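Long-range contacts in extracellular solute-binding protein, family 1 (Trichodesmium erythraeum IMS101, PDB 6G7N), which binds ferric iron and probably delivers it, outside the cytoplasm, to an ABC transporter for uptake: residues A2-S7 / K28-E33; A16-F21 / I249-Y254; R101-M106 / S137-N142; L145-I150 / A304-L309. All coordinates share one frame; numbering follows the deposited sequence. Where two conformers were deposited one is given.

How the interactions relate
Interactions 1 and 2 share one region of the fold. Strands 2-7 and 28-33 lie in a sheet, and helix 15-25, the connection between them, packs on helix 245-255. The two contacts touch where I3 meets F251 and V29 meets F21. Interaction 1 is a backbone ladder, partly open to solvent; interaction 2 is buried and mainly aromatic. Interactions 3 and 4 both use helix 140-167, at adjoining segments. Interaction 3 is buried and polar, and it holds part of the iron site. Interaction 4 is buried too, but aliphatic. It lies on the opposite side of the chain's centre from interaction 2, about 35 Å away between centres.

Interaction 1: A2-S7 / K28-E33; sequences AINLYS and KVNLIE
A2 lays its CB against K28 O and next to the amide of N30. I3 starts a parallel ladder: I3 N donates to K28 O at 2.9 Å, and I3 O accepts from N30 N. N4 and N30 stand abreast on one face of the sheet. Each CG sits beside its own backbone N (chi1 -60° and -64°), which makes both amides lean the same way. N30 ND2 donates to N4 OD1 at 3.0 Å, and the amide planes are 23° apart. N4 ND2 is held by P51 O. A leucine at N30 would probably leave N4 OD1 without this donor and the N4 amide less firmly fixed. L5 points to the other face, where its CD2 runs alongside L31 CD1 at 4.0 Å and its CB meets V29 CG1. Its backbone bonds N30 O and I32 N. Y6 returns to the N4 face. I32 CG2 lies 4.0 Å from the Y6 ring centroid, over the ring face, and Y6 OH bonds E46. S7 N donates to I32 O, and a water joins S7 O to E33 OE2. With helix 15-25 between them, the strands form a beta-alpha-beta unit, as in the lobes of periplasmic binding proteins.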
# COMPACT_ATOMS: atom_id res chain seq x y z
N ALA A 2 -10.93 -25.22 -10.45
CA ALA A 2 -11.10 -23.89 -9.91
C ALA A 2 -10.06 -23.59 -8.86
O ALA A 2 -9.44 -24.49 -8.28
CB ALA A 2 -12.49 -23.74 -9.31
N ILE A 3 -9.92 -22.30 -8.59
CA ILE A 3 -9.22 -21.84 -7.40
C ILE A 3 -10.14 -20.97 -6.56
O ILE A 3 -11.00 -20.27 -7.09
CB ILE A 3 -7.93 -21.09 -7.74
CG1 ILE A 3 -8.21 -19.86 -8.61
CG2 ILE A 3 -6.96 -22.02 -8.42
CD1 ILE A 3 -7.04 -18.93 -8.68
N ASN A 4 -9.91 -20.98 -5.25
CA ASN A 4 -10.64 -20.14 -4.32
C ASN A 4 -9.76 -18.98 -3.89
O ASN A 4 -8.77 -19.18 -3.17
CB ASN A 4 -11.09 -20.98 -3.13
CG ASN A 4 -12.00 -22.11 -3.54
OD1 ASN A 4 -12.96 -21.89 -4.27
ND2 ASN A 4 -11.67 -23.32 -3.11
N LEU A 5 -10.14 -17.79 -4.36
CA LEU A 5 -9.43 -16.54 -4.07
C LEU A 5 -10.11 -15.82 -2.92
O LEU A 5 -11.25 -15.37 -3.07
CB LEU A 5 -9.47 -15.68 -5.32
CG LEU A 5 -8.91 -14.26 -5.20
CD1 LEU A 5 -7.47 -14.19 -4.71
CD2 LEU A 5 -9.08 -13.46 -6.49
N TYR A 6 -9.41 -15.73 -1.78
CA TYR A 6 -9.88 -14.95 -0.61
C TYR A 6 -9.17 -13.60 -0.71
O TYR A 6 -7.96 -13.52 -0.57
CB TYR A 6 -9.49 -15.64 0.69
CG TYR A 6 -10.36 -16.79 1.14
CD1 TYR A 6 -10.82 -17.77 0.27
CD2 TYR A 6 -10.64 -16.95 2.50
CE1 TYR A 6 -11.58 -18.84 0.72
CE2 TYR A 6 -11.37 -18.02 2.97
CZ TYR A 6 -11.85 -18.97 2.08
OH TYR A 6 -12.57 -20.04 2.58
N SER A 7 -9.92 -12.53 -0.98
CA SER A 7 -9.30 -11.23 -1.24
C SER A 7 -10.07 -10.09 -0.60
O SER A 7 -11.30 -10.05 -0.64
CB SER A 7 -9.22 -10.96 -2.74
OG SER A 7 -8.64 -9.69 -2.98
N LYS A 28 -11.57 -21.79 -13.20
CA LYS A 28 -12.48 -20.77 -12.70
C LYS A 28 -11.88 -20.15 -11.45
O LYS A 28 -11.16 -20.80 -10.69
CB LYS A 28 -13.84 -21.38 -12.38
CG LYS A 28 -14.88 -20.38 -11.94
CD LYS A 28 -16.24 -21.00 -11.68
CE LYS A 28 -17.21 -19.93 -11.18
NZ LYS A 28 -18.54 -20.51 -10.90
N VAL A 29 -12.21 -18.88 -11.24
CA VAL A 29 -11.87 -18.16 -10.01
C VAL A 29 -13.13 -17.96 -9.17
O VAL A 29 -14.05 -17.26 -9.61
CB VAL A 29 -11.24 -16.79 -10.31
CG1 VAL A 29 -10.89 -16.07 -9.01
CG2 VAL A 29 -10.02 -16.94 -11.23
N ASN A 30 -13.16 -18.59 -7.99
CA ASN A 30 -14.23 -18.40 -7.03
C ASN A 30 -13.75 -17.34 -6.04
O ASN A 30 -12.78 -17.54 -5.34
CB ASN A 30 -14.51 -19.69 -6.27
CG ASN A 30 -15.03 -20.80 -7.15
OD1 ASN A 30 -15.79 -20.57 -8.08
ND2 ASN A 30 -14.61 -22.03 -6.83
N LEU A 31 -14.46 -16.21 -5.99
CA LEU A 31 -14.09 -15.08 -5.15
C LEU A 31 -14.79 -15.10 -3.80
O LEU A 31 -16.03 -15.17 -3.77
CB LEU A 31 -14.41 -13.78 -5.88
CG LEU A 31 -14.10 -12.51 -5.10
CD1 LEU A 31 -12.60 -12.27 -4.92
CD2 LEU A 31 -14.71 -11.32 -5.82
N ILE A 32 -14.01 -15.04 -2.72
CA ILE A 32 -14.51 -14.86 -1.35
C ILE A 32 -13.93 -13.54 -0.87
O ILE A 32 -12.74 -13.36 -0.87
CB ILE A 32 -14.03 -16.03 -0.44
CG1 ILE A 32 -14.57 -17.40 -0.96
CG2 ILE A 32 -14.42 -15.81 1.01
CD1 ILE A 32 -16.05 -17.50 -1.14
N GLU A 33 -14.79 -12.60 -0.49
CA GLU A 33 -14.33 -11.31 -0.03
C GLU A 33 -14.43 -11.13 1.46
O GLU A 33 -15.24 -11.78 2.13
CB GLU A 33 -15.10 -10.21 -0.76
CG GLU A 33 -14.92 -10.18 -2.26
CD GLU A 33 -15.56 -8.95 -2.87
OE1 GLU A 33 -16.74 -9.04 -3.29
OE2 GLU A 33 -14.91 -7.88 -2.91
O HOH W 1 -12.29 -7.77 -1.97

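Interaction 2: A16-F21 / I249-Y254; sequences ALYDSF and IKFLEY
F21, F251 and Y254 form an aromatic cluster between helices 15-25 and 245-255. The first helix is the crossover of the N-terminal beta-alpha-beta unit; the second comes more than 200 residues later. The axes of segments 16-21 and 249-254 approach to 11.0 Å and cross at 121°. Rings fill this wide spacing. F21 has the most surface covered. Its CG is anti to the backbone N (chi1 175°), which sends the ring out from its own helix toward the other one. The ring reaches the opposite backbone: F21 CE1 is 3.4 Å from F251 CA. F251 meets F21 edge to face. Its CD1 points at the middle of one face of the F21 ring, with the centroids 5.0 Å apart and the planes at 84°. On its own edge F251 also meets Y18, whose OH is bonded to H10. Y254 touches F21 in two ways. Y254 CB packs against F21 CD1 at 3.7 Å, while F21 CB lies over the Y254 ring face, 4.1 Å from the centroid and shifted toward the rim. F21 is further packed against V29 and I3, and F251 against I3, so these two rings rest on the strands of the unit; Y254 touches A260 instead. K250 takes a smaller part: its CB lies near F21 CE1, and the chain then turns off from the contact. At the far end of the Y254 ring the hydroxyl reaches the first helix, where Y254 OH sits 3.4 Å from S20 CB.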
# COMPACT_ATOMS: atom_id res chain seq x y z
N ALA A 16 -12.31 -8.94 -15.44
CA ALA A 16 -11.60 -9.14 -16.73
C ALA A 16 -10.34 -9.99 -16.57
O ALA A 16 -10.02 -10.80 -17.42
CB ALA A 16 -11.24 -7.80 -17.37
N LEU A 17 -9.65 -9.81 -15.45
CA LEU A 17 -8.50 -10.58 -15.17
C LEU A 17 -8.89 -12.05 -14.90
O LEU A 17 -8.25 -12.95 -15.44
CB LEU A 17 -7.81 -9.86 -14.01
CG LEU A 17 -6.45 -10.29 -13.62
CD1 LEU A 17 -5.73 -9.12 -13.00
CD2 LEU A 17 -6.61 -11.42 -12.63
N TYR A 18 -9.95 -12.27 -14.11
CA TYR A 18 -10.32 -13.64 -13.80
C TYR A 18 -10.74 -14.35 -15.08
O TYR A 18 -10.38 -15.48 -15.30
CB TYR A 18 -11.45 -13.70 -12.76
CG TYR A 18 -11.21 -12.91 -11.48
CD1 TYR A 18 -9.94 -12.59 -11.01
CD2 TYR A 18 -12.31 -12.46 -10.76
CE1 TYR A 18 -9.77 -11.83 -9.87
CE2 TYR A 18 -12.15 -11.71 -9.61
CZ TYR A 18 -10.88 -11.39 -9.17
OH TYR A 18 -10.70 -10.61 -8.03
N ASP A 19 -11.53 -13.67 -15.91
CA ASP A 19 -12.00 -14.28 -17.15
C ASP A 19 -10.87 -14.61 -18.12
O ASP A 19 -10.89 -15.65 -18.75
CB ASP A 19 -13.04 -13.37 -17.80
CG ASP A 19 -14.38 -13.30 -17.01
OD1 ASP A 19 -14.55 -14.07 -16.04
OD2 ASP A 19 -15.19 -12.45 -17.33
N SER A 20 -9.88 -13.74 -18.23
CA SER A 20 -8.71 -14.02 -19.06
C SER A 20 -7.92 -15.20 -18.51
O SER A 20 -7.49 -16.08 -19.28
CB SER A 20 -7.86 -12.78 -19.17
OG SER A 20 -6.71 -13.09 -19.93
N PHE A 21 -7.72 -15.22 -17.20
CA PHE A 21 -7.08 -16.36 -16.55
C PHE A 21 -7.80 -17.66 -16.88
O PHE A 21 -7.15 -18.66 -17.23
CB PHE A 21 -7.00 -16.12 -15.05
CG PHE A 21 -6.49 -17.27 -14.28
CD1 PHE A 21 -5.13 -17.56 -14.31
CD2 PHE A 21 -7.31 -18.04 -13.48
CE1 PHE A 21 -4.61 -18.62 -13.59
CE2 PHE A 21 -6.80 -19.09 -12.74
CZ PHE A 21 -5.44 -19.38 -12.81
N ILE A 249 -0.56 -21.30 -8.00
CA ILE A 249 0.71 -20.81 -8.57
C ILE A 249 0.46 -20.22 -9.96
O ILE A 249 0.99 -19.16 -10.30
CB ILE A 249 1.77 -21.92 -8.59
CG1 ILE A 249 2.15 -22.35 -7.16
CG2 ILE A 249 2.98 -21.45 -9.37
CD1 ILE A 249 2.94 -23.64 -7.12
N LYS A 250 -0.35 -20.92 -10.78
CA LYS A 250 -0.67 -20.38 -12.12
C LYS A 250 -1.31 -19.01 -12.02
O LYS A 250 -1.05 -18.13 -12.89
CB LYS A 250 -1.59 -21.33 -12.89
CG LYS A 250 -0.91 -22.59 -13.41
CD LYS A 250 -1.87 -23.43 -14.26
CE LYS A 250 -1.21 -24.68 -14.84
NZ LYS A 250 -2.11 -25.44 -15.76
N PHE A 251 -2.18 -18.81 -11.04
CA PHE A 251 -2.82 -17.52 -10.88
C PHE A 251 -1.82 -16.43 -10.52
O PHE A 251 -1.83 -15.35 -11.17
CB PHE A 251 -3.94 -17.61 -9.84
CG PHE A 251 -4.74 -16.35 -9.72
CD1 PHE A 251 -5.59 -15.95 -10.74
CD2 PHE A 251 -4.64 -15.53 -8.61
CE1 PHE A 251 -6.33 -14.78 -10.67
CE2 PHE A 251 -5.39 -14.37 -8.51
CZ PHE A 251 -6.24 -13.99 -9.53
N LEU A 252 -0.95 -16.68 -9.55
CA LEU A 252 0.06 -15.67 -9.22
C LEU A 252 0.94 -15.35 -10.42
O LEU A 252 1.26 -14.18 -10.68
CB LEU A 252 0.91 -16.11 -8.03
CG LEU A 252 0.18 -16.37 -6.71
CD1 LEU A 252 1.22 -16.53 -5.62
CD2 LEU A 252 -0.83 -15.25 -6.37
N GLU A 253 1.35 -16.38 -11.15
CA GLU A 253 2.19 -16.14 -12.33
C GLU A 253 1.43 -15.33 -13.38
O GLU A 253 2.00 -14.44 -14.02
CB GLU A 253 2.71 -17.44 -12.89
CG GLU A 253 3.73 -18.08 -11.98
CD GLU A 253 4.29 -19.42 -12.46
OE1 GLU A 253 3.63 -20.11 -13.26
OE2 GLU A 253 5.37 -19.82 -11.95
N TYR A 254 0.15 -15.63 -13.59
CA TYR A 254 -0.65 -14.85 -14.52
C TYR A 254 -0.68 -13.37 -14.14
O TYR A 254 -0.62 -12.49 -15.01
CB TYR A 254 -2.06 -15.45 -14.60
CG TYR A 254 -3.02 -14.52 -15.28
CD1 TYR A 254 -2.98 -14.29 -16.65
CD2 TYR A 254 -3.92 -13.77 -14.52
CE1 TYR A 254 -3.84 -13.36 -17.23
CE2 TYR A 254 -4.75 -12.85 -15.08
CZ TYR A 254 -4.71 -12.63 -16.42
OH TYR A 254 -5.51 -11.65 -16.97

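Interaction 3: R101-M106 / S137-N142; sequences RARVIM and SSNIYN. With FE (Fe (III) ion), chain E; DAL (D-alanine), chain C.
N142 OD1 is gripped by two nitrogens of one arginine: R103 NH2 donates at 2.9 Å and R103 NE at 3.1 Å. The grip is side-on. The oxygen lies close to the guanidinium plane, while both donors approach it from the same face of the amide, NH2 from well above the carbonyl plane. The two flat groups are turned 61° against each other. R103 is extended from CG to NE, with CG anti to the backbone N (chi1 -164°), and so spans the distance from its strand to the helix. R103 NH1 forms a salt bridge with D177. One guanidinium face is covered by Y141 CB, which is 3.5 Å from R103 NH1. An alanine at R103 would probably leave N142 OD1 and D177 without these partners and open a gap beside Y141. The contact joins strand 96-108 to the start of helix 140-167 at the ferric site of this solute-binding protein. N139 is the N-cap of that helix, and its OD1 accepts from N142 N at 3.1 Å. Two residues on, Y141 OH binds the iron at 1.9 Å; Y197 and Y198 bind it too. The bound D-alanine adds its N and O to the metal. R101 reaches the same ligand by a chain bent at chi2 and chi3. R101 NH1 donates to D-alanine O at 2.9 Å and forms a salt bridge with E270. The positive guanidinium probably eases the charge of the ligand carboxylate. Y141 CE1 lies at the edge of the R101 guanidinium, 3.6 Å from R101 NH2.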
# COMPACT_ATOMS: atom_id res chain seq x y z
N ARG A 101 1.94 1.12 -4.40
CA ARG A 101 1.47 2.45 -3.99
C ARG A 101 2.62 3.18 -3.32
O ARG A 101 3.54 2.58 -2.82
CB ARG A 101 0.23 2.36 -3.09
CG ARG A 101 0.40 1.55 -1.79
CD ARG A 101 0.04 0.07 -1.88
NE ARG A 101 -1.33 -0.19 -2.30
CZ ARG A 101 -2.42 0.03 -1.55
NH1 ARG A 101 -3.61 -0.17 -2.07
NH2 ARG A 101 -2.32 0.46 -0.29
N ALA A 102 2.54 4.50 -3.28
CA ALA A 102 3.54 5.33 -2.57
C ALA A 102 2.85 6.16 -1.52
O ALA A 102 1.76 6.68 -1.76
CB ALA A 102 4.27 6.25 -3.55
N ARG A 103 3.47 6.28 -0.34
CA ARG A 103 2.92 7.15 0.70
C ARG A 103 3.66 8.48 0.59
O ARG A 103 4.86 8.56 0.84
CB ARG A 103 2.97 6.51 2.09
CG ARG A 103 2.07 7.21 3.11
CD ARG A 103 1.55 6.26 4.18
NE ARG A 103 0.51 6.83 5.02
CZ ARG A 103 -0.76 6.99 4.63
NH1 ARG A 103 -1.17 6.64 3.42
NH2 ARG A 103 -1.66 7.50 5.48
N VAL A 104 2.92 9.50 0.15
CA VAL A 104 3.49 10.74 -0.36
C VAL A 104 3.01 11.93 0.44
O VAL A 104 2.07 11.84 1.23
CB VAL A 104 3.15 10.92 -1.85
CG1 VAL A 104 3.73 9.75 -2.64
CG2 VAL A 104 1.64 11.06 -2.06
N ILE A 105 3.68 13.07 0.18
CA ILE A 105 3.24 14.35 0.76
C ILE A 105 2.25 14.98 -0.22
O ILE A 105 2.59 15.27 -1.38
CB ILE A 105 4.40 15.29 1.04
CG1 ILE A 105 5.34 14.70 2.10
CG2 ILE A 105 3.88 16.64 1.54
CD1 ILE A 105 6.68 15.41 2.21
N MET A 106 1.02 15.16 0.24
CA MET A 106 -0.01 15.91 -0.49
C MET A 106 0.08 17.36 -0.02
O MET A 106 0.14 17.61 1.20
CB MET A 106 -1.39 15.35 -0.15
CG MET A 106 -1.56 13.87 -0.47
SD MET A 106 -1.51 13.56 -2.26
CE MET A 106 -1.77 11.77 -2.29
N SER A 137 -3.37 6.56 14.07
CA SER A 137 -2.34 5.55 14.20
C SER A 137 -2.85 4.13 14.09
O SER A 137 -2.04 3.21 14.02
CB SER A 137 -1.61 5.73 15.53
OG SER A 137 -2.54 5.51 16.56
N SER A 138 -4.16 3.94 14.02
CA SER A 138 -4.76 2.62 13.77
C SER A 138 -4.56 2.14 12.33
O SER A 138 -4.77 0.95 12.06
CB SER A 138 -6.28 2.66 14.07
OG SER A 138 -6.53 3.04 15.40
N ASN A 139 -4.25 3.07 11.43
CA ASN A 139 -4.17 2.75 10.02
C ASN A 139 -2.84 2.07 9.66
O ASN A 139 -1.76 2.54 10.01
CB ASN A 139 -4.34 4.03 9.24
CG ASN A 139 -3.99 3.86 7.78
OD1 ASN A 139 -2.93 4.30 7.32
ND2 ASN A 139 -4.87 3.22 7.03
N ILE A 140 -2.94 0.95 8.93
CA ILE A 140 -1.77 0.17 8.55
C ILE A 140 -0.78 0.94 7.68
O ILE A 140 0.42 0.72 7.80
CB ILE A 140 -2.20 -1.18 7.89
CG1 ILE A 140 -1.03 -2.16 7.77
CG2 ILE A 140 -2.80 -0.96 6.51
CD1 ILE A 140 -0.53 -2.73 9.06
N TYR A 141 -1.26 1.84 6.81
CA TYR A 141 -0.34 2.58 5.97
C TYR A 141 0.63 3.41 6.81
O TYR A 141 1.83 3.50 6.53
CB TYR A 141 -1.05 3.50 4.98
CG TYR A 141 -2.23 2.91 4.23
CD1 TYR A 141 -2.22 1.59 3.77
CD2 TYR A 141 -3.33 3.69 3.93
CE1 TYR A 141 -3.30 1.07 3.09
CE2 TYR A 141 -4.42 3.18 3.22
CZ TYR A 141 -4.40 1.88 2.77
OH TYR A 141 -5.47 1.36 2.10
N ASN A 142 0.08 4.07 7.83
CA ASN A 142 0.88 4.86 8.74
C ASN A 142 1.80 3.98 9.58
O ASN A 142 2.96 4.35 9.82
CB ASN A 142 -0.04 5.65 9.69
CG ASN A 142 -0.67 6.85 9.05
OD1 ASN A 142 -0.20 7.36 8.02
ND2 ASN A 142 -1.73 7.38 9.70
FE FE E . -6.21 2.03 0.43
N DAL C . -8.06 0.89 0.90
CA DAL C . -8.43 0.09 -0.31
CB DAL C . -9.10 -1.22 0.10
C DAL C . -7.27 -0.15 -1.23
O DAL C . -6.21 0.45 -0.95
OXT DAL C . -7.43 -0.94 -2.20

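Interaction 4: L145-I150 / A304-L309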
# COMPACT_ATOMS: atom_id res chain seq x y z
N LEU A 145 4.72 3.09 7.36
CA LEU A 145 5.65 4.19 7.18
C LEU A 145 6.50 4.42 8.44
O LEU A 145 7.72 4.59 8.35
CB LEU A 145 4.90 5.46 6.78
CG LEU A 145 5.77 6.70 6.65
CD1 LEU A 145 6.78 6.62 5.52
CD2 LEU A 145 4.87 7.90 6.40
N ILE A 146 5.86 4.42 9.60
CA ILE A 146 6.62 4.57 10.83
C ILE A 146 7.59 3.42 11.05
O ILE A 146 8.72 3.65 11.50
CB ILE A 146 5.67 4.87 12.01
CG1 ILE A 146 5.22 6.34 12.03
CG2 ILE A 146 6.37 4.63 13.36
CD1 ILE A 146 4.96 7.11 10.78
N ALA A 147 7.17 2.20 10.75
CA ALA A 147 8.08 1.07 10.81
C ALA A 147 9.33 1.31 9.96
O ALA A 147 10.45 1.02 10.40
CB ALA A 147 7.37 -0.21 10.40
N SER A 148 9.13 1.85 8.75
CA SER A 148 10.30 2.15 7.90
C SER A 148 11.25 3.16 8.55
O SER A 148 12.48 3.05 8.43
CB SER A 148 9.85 2.59 6.50
OG SER A 148 9.50 3.94 6.42
N LEU A 149 10.68 4.15 9.24
CA LEU A 149 11.49 5.17 9.91
C LEU A 149 12.23 4.60 11.13
O LEU A 149 13.37 4.98 11.40
CB LEU A 149 10.63 6.38 10.28
CG LEU A 149 10.06 7.14 9.08
CD1 LEU A 149 9.03 8.15 9.54
CD2 LEU A 149 11.16 7.81 8.29
N ILE A 150 11.60 3.66 11.85
CA ILE A 150 12.29 2.99 12.94
C ILE A 150 13.43 2.12 12.41
O ILE A 150 14.52 2.09 12.98
CB ILE A 150 11.30 2.14 13.77
CG1 ILE A 150 10.28 3.04 14.48
CG2 ILE A 150 12.06 1.28 14.79
CD1 ILE A 150 9.11 2.28 15.03
N ALA A 304 4.86 -3.88 15.31
CA ALA A 304 4.61 -3.74 16.75
C ALA A 304 5.37 -2.56 17.33
O ALA A 304 4.84 -1.81 18.18
CB ALA A 304 4.97 -5.02 17.49
N ASP A 305 6.60 -2.34 16.88
CA ASP A 305 7.40 -1.21 17.34
C ASP A 305 6.77 0.12 16.90
O ASP A 305 6.78 1.09 17.65
CB ASP A 305 8.85 -1.31 16.83
CG ASP A 305 9.73 -2.33 17.61
OD1 ASP A 305 9.28 -2.93 18.59
OD2 ASP A 305 10.92 -2.48 17.26
N ALA A 306 6.22 0.16 15.70
CA ALA A 306 5.51 1.33 15.23
C ALA A 306 4.31 1.68 16.09
O ALA A 306 4.11 2.83 16.49
CB ALA A 306 5.11 1.18 13.76
N ILE A 307 3.51 0.68 16.43
CA ILE A 307 2.35 0.86 17.30
C ILE A 307 2.82 1.43 18.66
O ILE A 307 2.21 2.36 19.19
CB ILE A 307 1.56 -0.44 17.43
CG1 ILE A 307 0.88 -0.77 16.09
CG2 ILE A 307 0.56 -0.37 18.57
CD1 ILE A 307 0.24 -2.15 16.03
N LYS A 308 3.84 0.82 19.23
CA LYS A 308 4.39 1.28 20.52
C LYS A 308 4.85 2.74 20.45
O LYS A 308 4.52 3.54 21.32
CB LYS A 308 5.54 0.37 20.98
CG LYS A 308 6.20 0.80 22.28
CD LYS A 308 7.42 -0.06 22.56
CE LYS A 308 8.42 0.66 23.44
NZ LYS A 308 9.40 -0.31 24.00
N LEU A 309 5.60 3.08 19.40
CA LEU A 309 6.09 4.44 19.26
C LEU A 309 4.95 5.44 19.12
O LEU A 309 4.94 6.50 19.76
CB LEU A 309 7.05 4.52 18.05
CG LEU A 309 7.58 5.90 17.71
CD1 LEU A 309 8.68 5.77 16.68
CD2 LEU A 309 6.52 6.71 17.01
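The torsions of I150 and L309 bring their ends together. I150 holds CG1 beside its backbone N (chi1 -65°) and is extended beyond it, so CD1 reaches out to the other helix. L309 has CG anti to its backbone N (chi1 176°), which carries its CD1 to the I150 side chain. I150 and L309 run alongside one another, pointing opposite ways, with I150 CG1 and L309 CD1 3.9 Å apart. This is a nearly perpendicular helix-helix crossing. Segments 145-150 and 304-309 cross at 97°, and their axes come within 8.4 Å. They belong to helix 140-167 and helix 303-312. A147 and A306 sit at the crossing, and their small side chains probably allow the close approach: A147 CA and A306 CA are 5.1 Å apart. A306 points its CB at the first helix, between I146, A147 and I150. I146 CG2 packs on A306 CB at 3.7 Å, and A306 CB lies 3.8 Å from A147 N. I146 CG2 also faces L309 CD1 at the longer distance of 4.2 Å. L309 further touches A158 and A162, later in helix 140-167, while I150 touches M155. The side chains that meet here are almost wholly aliphatic. D305 joins at the margin through its CB, which lies against I150 CD1. That methyl end also lies against the backbone between D305 and A306, with I150 CD1 3.6 Å from A306 N.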